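Local structure of regulatory protein BLAR1 (1NRF) at residues 160-165 / 227-232; 115-120 / 147-152; 29-34 / 234-239. The protein senses beta-lactam antibiotics through its extracellular C-terminal domain, represented by this chain, and probably relays the signal across the membrane after acylation of a serine. All coordinates share one frame; numbering follows the deposited sequence. Where two conformers were deposited one is given.

Interactions 1 and 3 share strands: 225-234 carries 227-232 in its buried part and ends at G234, while its neighbour 33-41 begins in 29-34. They touch where I232 meets A33, S34 and A239. Interaction 2 lies about 20 Å, centre to centre, from interaction 1, in the helical part of the domain near the putative acylation site. Chemistry follows place. Interaction 1 is buried and held by apolar branches; interaction 2 is buried too but polar, with a carboxylate, a phenol, an indole and a water; interaction 3 is a surface contact between chain turns, made by one lysine, a phenylalanine ring and closely spaced backbone.

Interaction 1 of 3, residues 160-165 / 227-232; sequences EQVNIL and FFAVHI
V162 and F227 bring helix 160-165 and strand 227-232 closest, their CA atoms 5.7 Å apart, and the two short segments run nearly antiparallel at 152° with axes 7.3 Å apart. The contact is apolar and rests on the fork of V162. With CG1 anti to the backbone N (chi1 165°), the two methyls reach different points along the strand: CG1 of V162 lies 3.7 Å from CB of F227, whereas CG2 of V162 is 3.6 Å from the carbonyl carbon C of F228 and also packs on the methyl of A229. The same A229 CB meets Q161 CB at 4.0 Å, so this small side chain sits beneath two residues of one helical turn. One turn onward, L165 CB approaches F227 CD2 at 4.1 Å, and the L165 carbonyl O approaches F227 CE2 obliquely at 3.7 Å. Y169, further along the helix, meets the F227 ring edge-to-face. Q161 turns its amide away from the strand, bent at chi2 (-90°), and its OE1 is hydrogen-bonded to T64 OG1, beside the putative acyl-ester serine S63. V230 and I232 instead touch helix 239-253, so helices cover both faces of the strand. Such a central antiparallel strand sandwiched between helices is characteristic of the penicillin-recognising, beta-lactamase-like fold of this sensor domain.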
loop_
_atom_site.group_PDB
_atom_site.type_symbol
_atom_site.label_atom_id
_atom_site.label_comp_id
_atom_site.label_asym_id
_atom_site.label_seq_id
_atom_site.Cartn_x
_atom_site.Cartn_y
_atom_site.Cartn_z
ATOM N N GLU A 160 2.597 3.947 10.187
ATOM C CA GLU A 160 1.481 4.795 9.788
ATOM C C GLU A 160 0.625 4.069 8.749
ATOM O O GLU A 160 -0.602 4.149 8.771
ATOM C CB GLU A 160 1.995 6.116 9.223
ATOM C CG GLU A 160 2.305 7.172 10.279
ATOM C CD GLU A 160 2.990 8.417 9.700
ATOM O OE1 GLU A 160 3.008 9.453 10.389
ATOM O OE2 GLU A 160 3.521 8.366 8.567
ATOM N N GLN A 161 1.276 3.356 7.843
ATOM C CA GLN A 161 0.564 2.599 6.818
ATOM C C GLN A 161 -0.441 1.637 7.479
ATOM O O GLN A 161 -1.621 1.625 7.121
ATOM C CB GLN A 161 1.557 1.792 5.964
ATOM C CG GLN A 161 2.467 2.606 5.050
ATOM C CD GLN A 161 1.870 2.841 3.661
ATOM O OE1 GLN A 161 2.600 3.025 2.684
ATOM N NE2 GLN A 161 0.545 2.847 3.575
ATOM N N VAL A 162 0.033 0.839 8.439
ATOM C CA VAL A 162 -0.819 -0.119 9.152
ATOM C C VAL A 162 -1.999 0.568 9.831
ATOM O O VAL A 162 -3.146 0.138 9.676
ATOM C CB VAL A 162 -0.014 -0.928 10.236
ATOM C CG1 VAL A 162 -0.973 -1.622 11.201
ATOM C CG2 VAL A 162 0.898 -1.976 9.561
ATOM N N ASN A 163 -1.734 1.648 10.562
ATOM C CA ASN A 163 -2.812 2.338 11.262
ATOM C C ASN A 163 -3.873 2.902 10.329
ATOM O O ASN A 163 -5.065 2.799 10.621
ATOM C CB ASN A 163 -2.264 3.452 12.172
ATOM C CG ASN A 163 -1.420 2.911 13.323
ATOM O OD1 ASN A 163 -1.638 1.799 13.800
ATOM N ND2 ASN A 163 -0.465 3.702 13.777
ATOM N N ILE A 164 -3.457 3.490 9.205
ATOM C CA ILE A 164 -4.438 4.059 8.284
ATOM C C ILE A 164 -5.121 2.961 7.460
ATOM O O ILE A 164 -6.280 3.103 7.075
ATOM C CB ILE A 164 -3.802 5.178 7.371
ATOM C CG1 ILE A 164 -4.912 6.088 6.834
ATOM C CG2 ILE A 164 -2.980 4.569 6.228
ATOM C CD1 ILE A 164 -4.399 7.323 6.082
ATOM N N LEU A 165 -4.415 1.860 7.208
ATOM C CA LEU A 165 -5.018 0.745 6.482
ATOM C C LEU A 165 -6.189 0.195 7.309
ATOM O O LEU A 165 -7.194 -0.234 6.741
ATOM C CB LEU A 165 -4.000 -0.368 6.231
ATOM C CG LEU A 165 -3.292 -0.419 4.873
ATOM C CD1 LEU A 165 -2.147 -1.423 4.916
ATOM C CD2 LEU A 165 -4.284 -0.803 3.790
ATOM N N PHE A 227 -3.123 -6.566 10.175
ATOM C CA PHE A 227 -2.667 -5.497 9.296
ATOM C C PHE A 227 -1.150 -5.502 9.311
ATOM O O PHE A 227 -0.539 -5.578 10.370
ATOM C CB PHE A 227 -3.199 -4.142 9.773
ATOM C CG PHE A 227 -4.697 -4.017 9.700
ATOM C CD1 PHE A 227 -5.494 -4.391 10.777
ATOM C CD2 PHE A 227 -5.308 -3.553 8.542
ATOM C CE1 PHE A 227 -6.873 -4.306 10.702
ATOM C CE2 PHE A 227 -6.687 -3.465 8.454
ATOM C CZ PHE A 227 -7.476 -3.843 9.539
ATOM N N PHE A 228 -0.538 -5.421 8.134
ATOM C CA PHE A 228 0.918 -5.458 8.041
ATOM C C PHE A 228 1.511 -4.500 7.004
ATOM O O PHE A 228 0.854 -4.087 6.049
ATOM C CB PHE A 228 1.376 -6.880 7.702
ATOM C CG PHE A 228 0.850 -7.371 6.393
ATOM C CD1 PHE A 228 -0.385 -7.993 6.314
ATOM C CD2 PHE A 228 1.558 -7.137 5.213
ATOM C CE1 PHE A 228 -0.919 -8.378 5.077
ATOM C CE2 PHE A 228 1.036 -7.514 3.973
ATOM C CZ PHE A 228 -0.209 -8.137 3.908
ATOM N N ALA A 229 2.778 -4.171 7.201
ATOM C CA ALA A 229 3.486 -3.291 6.302
ATOM C C ALA A 229 4.968 -3.610 6.403
ATOM O O ALA A 229 5.527 -3.705 7.498
ATOM C CB ALA A 229 3.222 -1.825 6.669
ATOM N N VAL A 230 5.588 -3.798 5.249
ATOM C CA VAL A 230 7.003 -4.086 5.167
ATOM C C VAL A 230 7.635 -3.052 4.249
ATOM O O VAL A 230 7.098 -2.767 3.176
ATOM C CB VAL A 230 7.266 -5.486 4.557
ATOM C CG1 VAL A 230 8.714 -5.606 4.126
ATOM C CG2 VAL A 230 6.944 -6.569 5.569
ATOM N N HIS A 231 8.751 -2.466 4.677
ATOM C CA HIS A 231 9.451 -1.522 3.825
ATOM C C HIS A 231 10.896 -1.959 3.760
ATOM O O HIS A 231 11.506 -2.229 4.794
ATOM C CB HIS A 231 9.364 -0.091 4.347
ATOM C CG HIS A 231 10.128 0.890 3.509
ATOM N ND1 HIS A 231 11.487 1.092 3.649
ATOM C CD2 HIS A 231 9.741 1.655 2.463
ATOM C CE1 HIS A 231 11.901 1.935 2.722
ATOM N NE2 HIS A 231 10.861 2.291 1.989
ATOM N N ILE A 232 11.440 -2.022 2.546
ATOM C CA ILE A 232 12.817 -2.462 2.348
ATOM C C ILE A 232 13.696 -1.530 1.515
ATOM O O ILE A 232 13.224 -0.600 0.852
ATOM C CB ILE A 232 12.861 -3.843 1.665
ATOM C CG1 ILE A 232 12.292 -3.737 0.247
ATOM C CG2 ILE A 232 12.075 -4.862 2.478
ATOM C CD1 ILE A 232 12.465 -5.000 -0.588
#

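Interaction 2 of 3, residues 115-120 / 147-152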
loop_
_atom_site.group_PDB
_atom_site.type_symbol
_atom_site.label_atom_id
_atom_site.label_comp_id
_atom_site.label_asym_id
_atom_site.label_seq_id
_atom_site.Cartn_x
_atom_site.Cartn_y
_atom_site.Cartn_z
ATOM N N TYR A 115 -2.779 5.293 -15.193
ATOM C CA TYR A 115 -4.210 5.220 -14.890
ATOM C C TYR A 115 -4.607 6.081 -13.690
ATOM O O TYR A 115 -5.554 6.863 -13.761
ATOM C CB TYR A 115 -4.612 3.767 -14.630
ATOM C CG TYR A 115 -6.079 3.578 -14.322
ATOM C CD1 TYR A 115 -6.599 3.906 -13.073
ATOM C CD2 TYR A 115 -6.955 3.085 -15.296
ATOM C CE1 TYR A 115 -7.950 3.749 -12.805
ATOM C CE2 TYR A 115 -8.302 2.923 -15.036
ATOM C CZ TYR A 115 -8.795 3.255 -13.795
ATOM O OH TYR A 115 -10.134 3.087 -13.536
ATOM N N PHE A 116 -3.888 5.921 -12.585
ATOM C CA PHE A 116 -4.181 6.684 -11.380
ATOM C C PHE A 116 -3.719 8.127 -11.518
ATOM O O PHE A 116 -4.325 9.037 -10.951
ATOM C CB PHE A 116 -3.544 6.010 -10.154
ATOM C CG PHE A 116 -4.067 4.619 -9.903
ATOM C CD1 PHE A 116 -3.529 3.521 -10.582
ATOM C CD2 PHE A 116 -5.168 4.415 -9.069
ATOM C CE1 PHE A 116 -4.089 2.246 -10.440
ATOM C CE2 PHE A 116 -5.733 3.147 -8.921
ATOM C CZ PHE A 116 -5.194 2.060 -9.609
ATOM N N GLN A 117 -2.658 8.334 -12.290
ATOM C CA GLN A 117 -2.136 9.675 -12.526
ATOM C C GLN A 117 -3.181 10.528 -13.244
ATOM O O GLN A 117 -3.485 11.646 -12.825
ATOM C CB GLN A 117 -0.865 9.597 -13.371
ATOM C CG GLN A 117 0.400 9.996 -12.634
ATOM C CD GLN A 117 1.654 9.660 -13.419
ATOM O OE1 GLN A 117 2.734 10.184 -13.142
ATOM N NE2 GLN A 117 1.521 8.771 -14.397
ATOM N N LYS A 118 -3.730 10.000 -14.331
ATOM C CA LYS A 118 -4.731 10.738 -15.077
ATOM C C LYS A 118 -5.996 10.819 -14.238
ATOM O O LYS A 118 -6.909 11.591 -14.534
ATOM C CB LYS A 118 -5.002 10.060 -16.427
ATOM C CG LYS A 118 -3.747 9.951 -17.321
ATOM C CD LYS A 118 -4.062 9.924 -18.834
ATOM C CE LYS A 118 -4.817 8.673 -19.281
ATOM N NZ LYS A 118 -5.037 8.629 -20.767
ATOM N N LEU A 119 -6.029 10.023 -13.174
ATOM C CA LEU A 119 -7.165 9.989 -12.259
ATOM C C LEU A 119 -6.972 11.111 -11.242
ATOM O O LEU A 119 -7.924 11.791 -10.862
ATOM C CB LEU A 119 -7.209 8.632 -11.551
ATOM C CG LEU A 119 -8.541 7.904 -11.332
ATOM C CD1 LEU A 119 -9.349 7.870 -12.616
ATOM C CD2 LEU A 119 -8.255 6.490 -10.843
ATOM N N ASP A 120 -5.723 11.305 -10.819
ATOM C CA ASP A 120 -5.366 12.342 -9.849
ATOM C C ASP A 120 -5.437 13.736 -10.470
ATOM O O ASP A 120 -5.734 14.716 -9.785
ATOM C CB ASP A 120 -3.946 12.099 -9.301
ATOM C CG ASP A 120 -3.903 11.035 -8.197
ATOM O OD1 ASP A 120 -4.930 10.362 -7.959
ATOM O OD2 ASP A 120 -2.832 10.871 -7.566
ATOM N N ASP A 147 3.142 13.294 -9.477
ATOM C CA ASP A 147 4.061 12.418 -8.749
ATOM C C ASP A 147 4.303 12.623 -7.252
ATOM O O ASP A 147 5.284 12.111 -6.720
ATOM C CB ASP A 147 5.419 12.418 -9.471
ATOM C CG ASP A 147 5.590 13.606 -10.411
ATOM O OD1 ASP A 147 4.899 13.645 -11.452
ATOM O OD2 ASP A 147 6.413 14.498 -10.115
ATOM N N TYR A 148 3.417 13.346 -6.573
ATOM C CA TYR A 148 3.580 13.609 -5.139
ATOM C C TYR A 148 3.793 12.358 -4.300
ATOM O O TYR A 148 4.436 12.407 -3.250
ATOM C CB TYR A 148 2.364 14.363 -4.581
ATOM C CG TYR A 148 1.020 13.676 -4.775
ATOM C CD1 TYR A 148 0.348 13.744 -5.990
ATOM C CD2 TYR A 148 0.402 12.999 -3.720
ATOM C CE1 TYR A 148 -0.912 13.162 -6.154
ATOM C CE2 TYR A 148 -0.850 12.416 -3.868
ATOM C CZ TYR A 148 -1.504 12.499 -5.085
ATOM O OH TYR A 148 -2.748 11.916 -5.238
ATOM N N TRP A 149 3.248 11.246 -4.781
ATOM C CA TRP A 149 3.332 9.965 -4.095
ATOM C C TRP A 149 4.521 9.128 -4.552
ATOM O O TRP A 149 4.657 7.963 -4.164
ATOM C CB TRP A 149 2.034 9.186 -4.322
ATOM C CG TRP A 149 1.622 9.188 -5.746
ATOM C CD1 TRP A 149 0.943 10.171 -6.401
ATOM C CD2 TRP A 149 1.940 8.197 -6.726
ATOM N NE1 TRP A 149 0.820 9.860 -7.734
ATOM C CE2 TRP A 149 1.422 8.652 -7.962
ATOM C CE3 TRP A 149 2.614 6.967 -6.682
ATOM C CZ2 TRP A 149 1.557 7.921 -9.147
ATOM C CZ3 TRP A 149 2.749 6.238 -7.858
ATOM C CH2 TRP A 149 2.222 6.719 -9.076
ATOM N N LEU A 150 5.380 9.724 -5.374
ATOM C CA LEU A 150 6.558 9.035 -5.886
ATOM C C LEU A 150 7.845 9.821 -5.728
ATOM O O LEU A 150 8.900 9.237 -5.487
ATOM C CB LEU A 150 6.374 8.691 -7.368
ATOM C CG LEU A 150 5.767 7.338 -7.748
ATOM C CD1 LEU A 150 5.519 7.289 -9.253
ATOM C CD2 LEU A 150 6.709 6.202 -7.327
ATOM N N ASP A 151 7.761 11.143 -5.865
ATOM C CA ASP A 151 8.944 11.999 -5.775
ATOM C C ASP A 151 9.482 12.253 -4.368
ATOM O O ASP A 151 10.519 12.903 -4.198
ATOM C CB ASP A 151 8.676 13.332 -6.478
ATOM C CG ASP A 151 7.596 14.151 -5.801
ATOM O OD1 ASP A 151 7.137 15.122 -6.444
ATOM O OD2 ASP A 151 7.208 13.846 -4.644
ATOM N N GLY A 152 8.781 11.757 -3.355
ATOM C CA GLY A 152 9.270 11.944 -2.005
ATOM C C GLY A 152 8.754 13.156 -1.266
ATOM O O GLY A 152 9.268 13.491 -0.191
HETATM O O HOH W 1 -1.190 10.849 -9.693
#
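D120 and Y148 form the direct polar link between helix segment 115-120 and loop segment 147-152. Y148 OH donates to D120 OD2 over 2.6 Å, reaching the oxygen from above the carboxylate, 62° out of its plane, although the carboxylate and phenol planes are only 25° apart. OD2 is gripped a second time by a water, which donates to it at 2.7 Å. In one of two modelled conformers of W149 the water also accepts from W149 NE1 at 3.0 Å, so this half of the bridge is less certain than the D120-Y148 bond. The other carboxylate oxygen, OD1, is hydrogen-bonded to S69 OG, so both carboxylate oxygens of this buried acid have partners.

Y148 and W149 both place CG between the backbone N and the carbonyl carbon, chi1 of Y148 being 57°. With these torsions, and the indole turned to chi2 -82°, its five-membered side comes over the phenol: in that conformer CD1 of W149 stands 3.4 Å above the centre of the Y148 ring, while Y148 CD2 lies in the indole plane. Q117 adds an apolar touch to the same conformer, its CG meeting the indole edge at CZ2, 4.2 Å away. The loop's own backbone is folded by D147 O, which accepts from L150 N and D151 N at 2.7 and 2.8 Å.

F142 stacks on Y148, and W149 touches K66 at the start of helix 66-76, near the putative acyl-ester serine S63. F116 and L119 pack helix 113-123 against that same helix, and F116 also reaches helix 104-110.

Interaction 3 of 3, residues 29-34 / 234-239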
loop_
_atom_site.group_PDB
_atom_site.type_symbol
_atom_site.label_atom_id
_atom_site.label_comp_id
_atom_site.label_asym_id
_atom_site.label_seq_id
_atom_site.Cartn_x
_atom_site.Cartn_y
_atom_site.Cartn_z
ATOM N N ASP A 29 17.603 -10.714 4.933
ATOM C CA ASP A 29 18.915 -11.102 4.416
ATOM C C ASP A 29 18.799 -11.920 3.135
ATOM O O ASP A 29 19.633 -11.799 2.240
ATOM C CB ASP A 29 19.669 -11.948 5.450
ATOM C CG ASP A 29 19.942 -11.203 6.741
ATOM O OD1 ASP A 29 20.268 -11.875 7.744
ATOM O OD2 ASP A 29 19.841 -9.957 6.756
ATOM N N LYS A 30 17.773 -12.766 3.065
ATOM C CA LYS A 30 17.552 -13.629 1.903
ATOM C C LYS A 30 17.450 -12.865 0.591
ATOM O O LYS A 30 17.723 -13.415 -0.474
ATOM C CB LYS A 30 16.285 -14.477 2.082
ATOM C CG LYS A 30 16.351 -15.490 3.225
ATOM C CD LYS A 30 15.497 -16.729 2.938
ATOM C CE LYS A 30 13.994 -16.421 2.838
ATOM N NZ LYS A 30 13.343 -16.142 4.159
ATOM N N PHE A 31 17.063 -11.597 0.673
ATOM C CA PHE A 31 16.918 -10.762 -0.512
ATOM C C PHE A 31 17.931 -9.629 -0.539
ATOM O O PHE A 31 17.732 -8.624 -1.221
ATOM C CB PHE A 31 15.490 -10.217 -0.572
ATOM C CG PHE A 31 14.461 -11.292 -0.762
ATOM C CD1 PHE A 31 14.147 -11.752 -2.037
ATOM C CD2 PHE A 31 13.871 -11.913 0.338
ATOM C CE1 PHE A 31 13.270 -12.817 -2.216
ATOM C CE2 PHE A 31 12.995 -12.978 0.172
ATOM C CZ PHE A 31 12.693 -13.433 -1.110
ATOM N N SER A 32 19.024 -9.811 0.199
ATOM C CA SER A 32 20.082 -8.812 0.269
ATOM C C SER A 32 19.473 -7.446 0.556
ATOM O O SER A 32 19.898 -6.425 -0.001
ATOM C CB SER A 32 20.862 -8.772 -1.050
ATOM O OG SER A 32 21.572 -9.981 -1.251
ATOM N N ALA A 33 18.482 -7.433 1.441
ATOM C CA ALA A 33 17.790 -6.200 1.793
ATOM C C ALA A 33 17.745 -5.917 3.289
ATOM O O ALA A 33 17.985 -6.795 4.120
ATOM C CB ALA A 33 16.368 -6.240 1.245
ATOM N N SER A 34 17.429 -4.668 3.612
ATOM C CA SER A 34 17.278 -4.230 4.991
ATOM C C SER A 34 15.960 -3.466 5.004
ATOM O O SER A 34 15.548 -2.914 3.988
ATOM C CB SER A 34 18.446 -3.322 5.423
ATOM O OG SER A 34 18.328 -2.004 4.920
ATOM N N GLY A 234 17.475 -2.164 -0.747
ATOM C CA GLY A 234 18.551 -3.068 -1.106
ATOM C C GLY A 234 18.916 -2.922 -2.566
ATOM O O GLY A 234 18.515 -1.953 -3.211
ATOM N N GLU A 235 19.664 -3.884 -3.096
ATOM C CA GLU A 235 20.065 -3.828 -4.496
ATOM C C GLU A 235 19.128 -4.598 -5.431
ATOM O O GLU A 235 19.439 -4.786 -6.607
ATOM C CB GLU A 235 21.488 -4.352 -4.653
ATOM C CG GLU A 235 21.692 -5.771 -4.165
ATOM C CD GLU A 235 22.973 -6.378 -4.707
ATOM O OE1 GLU A 235 23.099 -6.477 -5.949
ATOM O OE2 GLU A 235 23.852 -6.753 -3.896
ATOM N N LYS A 236 17.990 -5.047 -4.908
ATOM C CA LYS A 236 17.008 -5.778 -5.708
ATOM C C LYS A 236 16.263 -4.802 -6.608
ATOM O O LYS A 236 15.658 -3.844 -6.121
ATOM C CB LYS A 236 15.995 -6.486 -4.803
ATOM C CG LYS A 236 16.553 -7.626 -3.982
ATOM C CD LYS A 236 17.123 -8.719 -4.864
ATOM C CE LYS A 236 16.757 -10.081 -4.328
ATOM N NZ LYS A 236 15.282 -10.258 -4.377
ATOM N N ARG A 237 16.302 -5.044 -7.916
ATOM C CA ARG A 237 15.625 -4.178 -8.877
ATOM C C ARG A 237 14.122 -4.114 -8.597
ATOM O O ARG A 237 13.531 -3.032 -8.544
ATOM C CB ARG A 237 15.867 -4.681 -10.302
ATOM C CG ARG A 237 17.246 -4.369 -10.873
ATOM C CD ARG A 237 17.305 -2.942 -11.396
ATOM N NE ARG A 237 18.483 -2.688 -12.224
ATOM C CZ ARG A 237 18.554 -1.727 -13.144
ATOM N NH1 ARG A 237 17.517 -0.927 -13.359
ATOM N NH2 ARG A 237 19.662 -1.573 -13.861
ATOM N N ALA A 238 13.505 -5.277 -8.416
ATOM C CA ALA A 238 12.078 -5.335 -8.140
ATOM C C ALA A 238 11.876 -5.397 -6.631
ATOM O O ALA A 238 11.546 -6.444 -6.072
ATOM C CB ALA A 238 11.468 -6.547 -8.818
ATOM N N ALA A 239 12.083 -4.258 -5.981
ATOM C CA ALA A 239 11.952 -4.153 -4.541
ATOM C C ALA A 239 10.535 -4.460 -4.064
ATOM O O ALA A 239 10.354 -5.048 -3.007
ATOM C CB ALA A 239 12.373 -2.775 -4.094
#
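K236 brings its ammonium to the rim of the F31 ring, in the ring plane and not over a face: NZ of K236 lies 3.0 Å from CD1 of F31. That position rules out a cation-pi reading, which needs the charge above the ring, and the polar partner of NZ is S242 OG, to which it is hydrogen-bonded. The lysine arrives there by bending at chi2, chi3 and chi4, with chi2 at -61°. On the way its methylenes pass close by the F31 carbonyl oxygen, K236 CG being 3.2 Å from F31 O. The F31 side chain also touches S242, E245 and I246 of helix 239-253.

Beyond K236 the contact is mainly backbone. G234 lets the two backbones come close, its CA 3.8 Å from S32 O and 4.3 Å from the CA of A33; a CB placed there would clash with S32 O. S32 CB and E235 CG meet more loosely at 4.4 Å.

S32, with a positive phi of 49°, is the C-prime residue of a Schellman motif that ends helix 25-29; its N bonds D29 O at 2.9 Å. On the other side, A238 takes the N-cap position of helix 239-253. The contact thus joins a helix-to-strand turn to a strand-to-helix turn, at the corner where the N-terminal helical turn packs beside the C-terminal helix against the sheet, as in the beta-lactamase-like fold.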